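Local coordinates for rhamnose ABC transporter, rhamnose-binding protein (Actinomyces odontolyticus ATCC 17982, PDB 5BQ3) that probably binds a sugar, such as rhamnose, outside the cell membrane and delivers it to an ABC transporter for uptake, at residues 64-67 with 72-75; 130-135 with 267-272. One frame throughout, in Å; residues are numbered along the deposited sequence.

Contact 1 (64-67 with 72-75)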
ATOM      1  N   VAL A  64       0.023   6.245  19.513  1.00 40.04           N
ATOM      2  CA  VAL A  64      -1.322   6.474  20.060  1.00 40.78           C
ATOM      3  C   VAL A  64      -2.340   6.313  18.927  1.00 44.22           C
ATOM      4  O   VAL A  64      -1.988   6.490  17.763  1.00 42.42           O
ATOM      5  CB  VAL A  64      -1.492   7.832  20.806  1.00 45.17           C
ATOM      6  CG1 VAL A  64      -0.581   7.921  22.025  1.00 46.28           C
ATOM      7  CG2 VAL A  64      -1.297   9.032  19.881  1.00 43.79           C
ATOM      8  N   GLY A  65      -3.579   5.985  19.268  1.00 42.23           N
ATOM      9  CA  GLY A  65      -4.612   5.829  18.256  1.00 41.98           C
ATOM     10  C   GLY A  65      -5.925   5.240  18.730  1.00 48.81           C
ATOM     11  O   GLY A  65      -6.031   4.778  19.871  1.00 49.69           O
ATOM     12  N   PRO A  66      -6.951   5.236  17.847  1.00 45.99           N
ATOM     13  CA  PRO A  66      -8.251   4.676  18.247  1.00 47.53           C
ATOM     14  C   PRO A  66      -8.291   3.151  18.162  1.00 53.74           C
ATOM     15  O   PRO A  66      -7.494   2.546  17.440  1.00 52.26           O
ATOM     16  CB  PRO A  66      -9.217   5.308  17.247  1.00 48.55           C
ATOM     17  CG  PRO A  66      -8.400   5.544  16.026  1.00 50.74           C
ATOM     18  CD  PRO A  66      -6.980   5.754  16.461  1.00 45.78           C
ATOM     19  N   LEU A  67      -9.238   2.532  18.888  1.00 53.65           N
ATOM     20  CA  LEU A  67      -9.434   1.083  18.861  1.00 54.67           C
ATOM     21  C   LEU A  67     -10.310   0.688  17.670  1.00 59.56           C
ATOM     22  O   LEU A  67     -10.307  -0.475  17.263  1.00 58.90           O
ATOM     23  CB  LEU A  67     -10.060   0.570  20.168  1.00 57.25           C
ATOM     24  CG  LEU A  67      -9.267   0.735  21.468  1.00 63.70           C
ATOM     25  CD1 LEU A  67     -10.023   0.114  22.621  1.00 66.71           C
ATOM     26  CD2 LEU A  67      -7.884   0.089  21.383  1.00 65.65           C
ATOM     27  N   SER A  72     -13.588  10.289  11.999  1.00 52.50           N
ATOM     28  CA  SER A  72     -13.099  11.287  12.963  1.00 52.43           C
ATOM     29  C   SER A  72     -12.583  10.667  14.284  1.00 54.24           C
ATOM     30  O   SER A  72     -12.459  11.386  15.282  1.00 54.47           O
ATOM     31  CB  SER A  72     -14.204  12.293  13.283  1.00 58.58           C
ATOM     32  OG  SER A  72     -14.561  13.114  12.184  1.00 69.40           O
ATOM     33  N   SER A  73     -12.250   9.360  14.284  1.00 48.75           N
ATOM     34  CA  SER A  73     -11.781   8.640  15.477  1.00 48.39           C
ATOM     35  C   SER A  73     -10.369   9.061  15.935  1.00 50.30           C
ATOM     36  O   SER A  73     -10.033   8.868  17.108  1.00 51.08           O
ATOM     37  CB  SER A  73     -11.815   7.133  15.239  1.00 50.87           C
ATOM     38  OG  SER A  73     -10.971   6.744  14.169  1.00 56.92           O
ATOM     39  N   GLN A  74      -9.559   9.636  15.025  1.00 43.92           N
ATOM     40  CA  GLN A  74      -8.179  10.065  15.284  1.00 42.02           C
ATOM     41  C   GLN A  74      -8.066  11.524  15.767  1.00 45.67           C
ATOM     42  O   GLN A  74      -7.027  11.888  16.322  1.00 45.23           O
ATOM     43  CB  GLN A  74      -7.332   9.895  14.013  1.00 41.30           C
ATOM     44  CG  GLN A  74      -7.220   8.456  13.518  1.00 46.78           C
ATOM     45  CD  GLN A  74      -6.674   8.381  12.116  1.00 52.80           C
ATOM     46  OE1 GLN A  74      -7.262   8.893  11.159  1.00 49.28           O
ATOM     47  NE2 GLN A  74      -5.559   7.695  11.955  1.00 37.05           N
ATOM     48  N   VAL A  75      -9.115  12.350  15.550  1.00 42.64           N
ATOM     49  CA  VAL A  75      -9.191  13.787  15.873  1.00 43.40           C
ATOM     50  C   VAL A  75      -8.820  14.079  17.351  1.00 49.11           C
ATOM     51  O   VAL A  75      -8.043  15.005  17.602  1.00 48.85           O
ATOM     52  CB  VAL A  75     -10.584  14.376  15.508  1.00 48.19           C
ATOM     53  CG1 VAL A  75     -10.711  15.844  15.917  1.00 49.43           C
ATOM     54  CG2 VAL A  75     -10.868  14.219  14.018  1.00 46.76           C
TER

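Contact 2 (130-135 with 267-272)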
ATOM      1  N   ASN A 130       3.754   7.659   0.152  1.00 28.70           N
ATOM      2  CA  ASN A 130       2.971   6.628  -0.518  1.00 28.66           C
ATOM      3  C   ASN A 130       3.823   5.377  -0.700  1.00 35.03           C
ATOM      4  O   ASN A 130       5.003   5.480  -1.045  1.00 35.46           O
ATOM      5  CB  ASN A 130       2.448   7.136  -1.864  1.00 29.32           C
ATOM      6  CG  ASN A 130       1.184   6.474  -2.375  1.00 48.40           C
ATOM      7  OD1 ASN A 130       0.587   5.577  -1.755  1.00 40.93           O
ATOM      8  ND2 ASN A 130       0.730   6.936  -3.525  1.00 40.77           N
ATOM      9  N   GLN A 131       3.230   4.200  -0.446  1.00 32.82           N
ATOM     10  CA  GLN A 131       3.892   2.895  -0.575  1.00 33.24           C
ATOM     11  C   GLN A 131       4.373   2.667  -1.998  1.00 38.13           C
ATOM     12  O   GLN A 131       5.545   2.370  -2.223  1.00 38.20           O
ATOM     13  CB  GLN A 131       2.938   1.740  -0.188  1.00 34.26           C
ATOM     14  CG  GLN A 131       2.199   1.903   1.129  1.00 54.67           C
ATOM     15  CD  GLN A 131       0.791   2.404   0.931  1.00 77.41           C
ATOM     16  OE1 GLN A 131       0.556   3.531   0.475  1.00 73.86           O
ATOM     17  NE2 GLN A 131      -0.180   1.577   1.294  1.00 70.47           N
ATOM     18  N   VAL A 132       3.443   2.806  -2.957  1.00 35.55           N
ATOM     19  CA  VAL A 132       3.619   2.548  -4.387  1.00 35.81           C
ATOM     20  C   VAL A 132       2.886   3.600  -5.234  1.00 40.37           C
ATOM     21  O   VAL A 132       1.890   4.169  -4.784  1.00 40.40           O
ATOM     22  CB  VAL A 132       3.100   1.112  -4.732  1.00 39.21           C
ATOM     23  CG1 VAL A 132       4.068   0.037  -4.250  1.00 39.41           C
ATOM     24  CG2 VAL A 132       1.704   0.861  -4.162  1.00 38.22           C
ATOM     25  N   GLU A 133       3.371   3.829  -6.468  1.00 37.59           N
ATOM     26  CA  GLU A 133       2.766   4.721  -7.462  1.00 37.66           C
ATOM     27  C   GLU A 133       1.721   3.889  -8.242  1.00 41.04           C
ATOM     28  O   GLU A 133       1.990   2.733  -8.581  1.00 40.66           O
ATOM     29  CB  GLU A 133       3.865   5.340  -8.368  1.00 40.22           C
ATOM     30  CG  GLU A 133       3.430   5.871  -9.732  1.00 52.46           C
ATOM     31  CD  GLU A 133       2.479   7.054  -9.763  1.00 77.45           C
ATOM     32  OE1 GLU A 133       2.635   7.974  -8.927  1.00 77.23           O
ATOM     33  OE2 GLU A 133       1.601   7.079 -10.659  1.00 69.48           O
ATOM     34  N   SER A 134       0.529   4.472  -8.484  1.00 37.49           N
ATOM     35  CA  SER A 134      -0.634   3.855  -9.133  1.00 37.08           C
ATOM     36  C   SER A 134      -0.308   3.162 -10.471  1.00 41.40           C
ATOM     37  O   SER A 134      -0.639   1.987 -10.626  1.00 41.21           O
ATOM     38  CB  SER A 134      -1.731   4.891  -9.346  1.00 41.31           C
ATOM     39  OG  SER A 134      -3.007   4.279  -9.407  1.00 51.34           O
ATOM     40  N   LYS A 135       0.356   3.867 -11.412  1.00 38.28           N
ATOM     41  CA  LYS A 135       0.730   3.331 -12.728  1.00 38.38           C
ATOM     42  C   LYS A 135       1.742   2.171 -12.609  1.00 42.43           C
ATOM     43  O   LYS A 135       1.741   1.276 -13.457  1.00 42.69           O
ATOM     44  CB  LYS A 135       1.297   4.447 -13.624  1.00 41.55           C
ATOM     45  CG  LYS A 135       1.364   4.095 -15.109  1.00 51.01           C
ATOM     46  CD  LYS A 135       2.112   5.155 -15.905  1.00 61.84           C
ATOM     47  CE  LYS A 135       2.526   4.679 -17.278  1.00 73.30           C
ATOM     48  NZ  LYS A 135       1.379   4.623 -18.225  1.00 81.79           N
ATOM     49  N   ALA A 267       1.966  -9.681  -6.076  1.00 29.13           N
ATOM     50  CA  ALA A 267       2.681  -8.511  -5.593  1.00 29.05           C
ATOM     51  C   ALA A 267       1.908  -7.785  -4.498  1.00 33.36           C
ATOM     52  O   ALA A 267       0.711  -8.006  -4.326  1.00 32.54           O
ATOM     53  CB  ALA A 267       2.968  -7.558  -6.745  1.00 29.57           C
ATOM     54  N   LEU A 268       2.623  -6.940  -3.742  1.00 30.64           N
ATOM     55  CA  LEU A 268       2.123  -6.058  -2.690  1.00 30.27           C
ATOM     56  C   LEU A 268       3.255  -5.076  -2.351  1.00 36.36           C
ATOM     57  O   LEU A 268       3.811  -4.475  -3.272  1.00 36.11           O
ATOM     58  CB  LEU A 268       1.591  -6.827  -1.453  1.00 30.44           C
ATOM     59  CG  LEU A 268       0.606  -6.075  -0.539  1.00 34.34           C
ATOM     60  CD1 LEU A 268      -0.795  -6.016  -1.130  1.00 33.81           C
ATOM     61  CD2 LEU A 268       0.562  -6.700   0.822  1.00 37.26           C
ATOM     62  N   TRP A 269       3.590  -4.899  -1.063  1.00 34.81           N
ATOM     63  CA  TRP A 269       4.621  -3.976  -0.578  1.00 35.56           C
ATOM     64  C   TRP A 269       4.999  -4.330   0.848  1.00 39.53           C
ATOM     65  O   TRP A 269       4.253  -5.048   1.513  1.00 40.03           O
ATOM     66  CB  TRP A 269       4.124  -2.513  -0.652  1.00 34.15           C
ATOM     67  CG  TRP A 269       2.700  -2.338  -0.207  1.00 35.09           C
ATOM     68  CD1 TRP A 269       2.247  -2.232   1.075  1.00 38.19           C
ATOM     69  CD2 TRP A 269       1.537  -2.313  -1.047  1.00 34.61           C
ATOM     70  NE1 TRP A 269       0.876  -2.135   1.087  1.00 37.40           N
ATOM     71  CE2 TRP A 269       0.413  -2.178  -0.204  1.00 38.38           C
ATOM     72  CE3 TRP A 269       1.335  -2.384  -2.438  1.00 36.01           C
ATOM     73  CZ2 TRP A 269      -0.893  -2.115  -0.701  1.00 37.40           C
ATOM     74  CZ3 TRP A 269       0.041  -2.325  -2.931  1.00 37.11           C
ATOM     75  CH2 TRP A 269      -1.055  -2.189  -2.069  1.00 37.54           C
ATOM     76  N   ASP A 270       6.153  -3.844   1.314  1.00 35.95           N
ATOM     77  CA  ASP A 270       6.607  -4.050   2.686  1.00 36.03           C
ATOM     78  C   ASP A 270       6.123  -2.851   3.521  1.00 38.44           C
ATOM     79  O   ASP A 270       6.642  -1.746   3.319  1.00 38.19           O
ATOM     80  CB  ASP A 270       8.143  -4.212   2.734  1.00 38.78           C
ATOM     81  CG  ASP A 270       8.737  -4.705   4.050  1.00 49.18           C
ATOM     82  OD1 ASP A 270       7.981  -4.827   5.044  1.00 49.38           O
ATOM     83  OD2 ASP A 270       9.961  -4.962   4.086  1.00 55.31           O
ATOM     84  N   PRO A 271       5.113  -3.015   4.422  1.00 33.63           N
ATOM     85  CA  PRO A 271       4.628  -1.856   5.200  1.00 32.91           C
ATOM     86  C   PRO A 271       5.679  -1.262   6.150  1.00 37.92           C
ATOM     87  O   PRO A 271       5.595  -0.072   6.449  1.00 37.96           O
ATOM     88  CB  PRO A 271       3.421  -2.404   5.972  1.00 34.51           C
ATOM     89  CG  PRO A 271       3.563  -3.862   5.953  1.00 39.19           C
ATOM     90  CD  PRO A 271       4.360  -4.242   4.754  1.00 34.88           C
ATOM     91  N   ALA A 272       6.678  -2.066   6.583  1.00 34.95           N
ATOM     92  CA  ALA A 272       7.780  -1.646   7.458  1.00 35.49           C
ATOM     93  C   ALA A 272       8.637  -0.551   6.803  1.00 39.62           C
ATOM     94  O   ALA A 272       9.122   0.344   7.504  1.00 40.08           O
ATOM     95  CB  ALA A 272       8.650  -2.840   7.810  1.00 37.51           C
TER

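Contact 1 (64-67 with 72-75)
Pro-66 turns the CB-CG-CD rim of its pyrrolidine ring to Ser-73 and Gln-74, and this van der Waals touch carries the contact, with no hydrogen bond passing between 64-67 and 72-75. The ring carbon Pro-66 CG lies 3.4 Å from Ser-73 OG, and behind the hydroxyl the methylene Ser-73 CB stands 3.8 Å from Pro-66 CB. Further round the ring, Pro-66 CD meets Gln-74 CG at 4.0 Å, the two side chains crossing at a slant. Ser-73 OG sits between its own backbone N and carbonyl carbon (chi1 61°), where it can both lean on the proline and hydrogen-bond to Ser-70 O inside the same loop. That loop joins edge strand 60-63 to helix 75-83, one of the strand-to-helix links of the six-stranded parallel sheet in this periplasmic binding protein fold, and the contact folds its two ends against each other. Beyond CG the Gln-74 chain runs on extended, leading its amide away from the proline to three bonds: NE2 donates to the carbonyl oxygens of Ala-92 and Pro-34, while OE1 accepts from Asn-94 N. These bonds tie Gln-74 to the chain following strands 29-33 and 88-91 and fix the rotation of its amide. Pro-66 in turn is held through a backbone hydrogen bond with Leu-37 and packs on Phe-77 of helix 75-83.

Contact 2 (130-135 with 267-272)
Two of the chain crossings between the lobes meet where Gln-131 and Val-132, just past strand 127-130, pack on the indole of Trp-269, just past strand 266-268. Gln-131 approaches over one face: its CB stands 4.2 Å from the centroid of the five-membered ring of Trp-269, 15° off the ring normal, a CH-pi contact displaced toward the rim of the indole as a whole. Gln-131 CG follows at 4.1 Å from Trp-269 CD1, and a bend at chi2 (99°) brings the amide group over the NE1 side of the same face, its plane 71° from the ring. Val-132 comes to the six-membered part obliquely, with CG2 3.7 Å from Trp-269 CE3 and 3.8 Å from Trp-269 CZ3. The opposite face of the indole rests on its own neighbour, with Leu-268 CG 3.8 Å above the ring plane, so that the indole lies between Gln-131 of the other crossing and Leu-268 of its own. Val-132 also touches Pro-319 and Val-137. Just beyond the tryptophan, Asp-270 is the N-cap of helix 271-287, and its OD1 accepts a weak bond from Ala-272 N at 3.4 Å. Glu-133 occupies the matching N-cap position before helix 134-149. Each crossing thus leaves a strand of one lobe and starts a helix of the other, as in the three-stranded hinge of type I periplasmic sugar-binding proteins.

In the fold
Contacts 1 and 2 follow one another along the chain, the first closing before the second opens, and do not touch: their centres are about 24 Å apart and their nearest atoms about 13 Å. Contact 2 lies near the middle of the molecule, about 4 Å from the chain centre, whereas contact 1 is about 20 Å out, in one lobe, at the C-terminal end of its edge strand 60-63. They share the six-stranded sheet: 64-67 follows that edge strand, and contact 2 begins at the end of strand 127-130, next to the other edge strand, 313-315. Contact 1 is thus local to one lobe, while contact 2 spans both, beside the interlobe cleft where relatives bind their sugars.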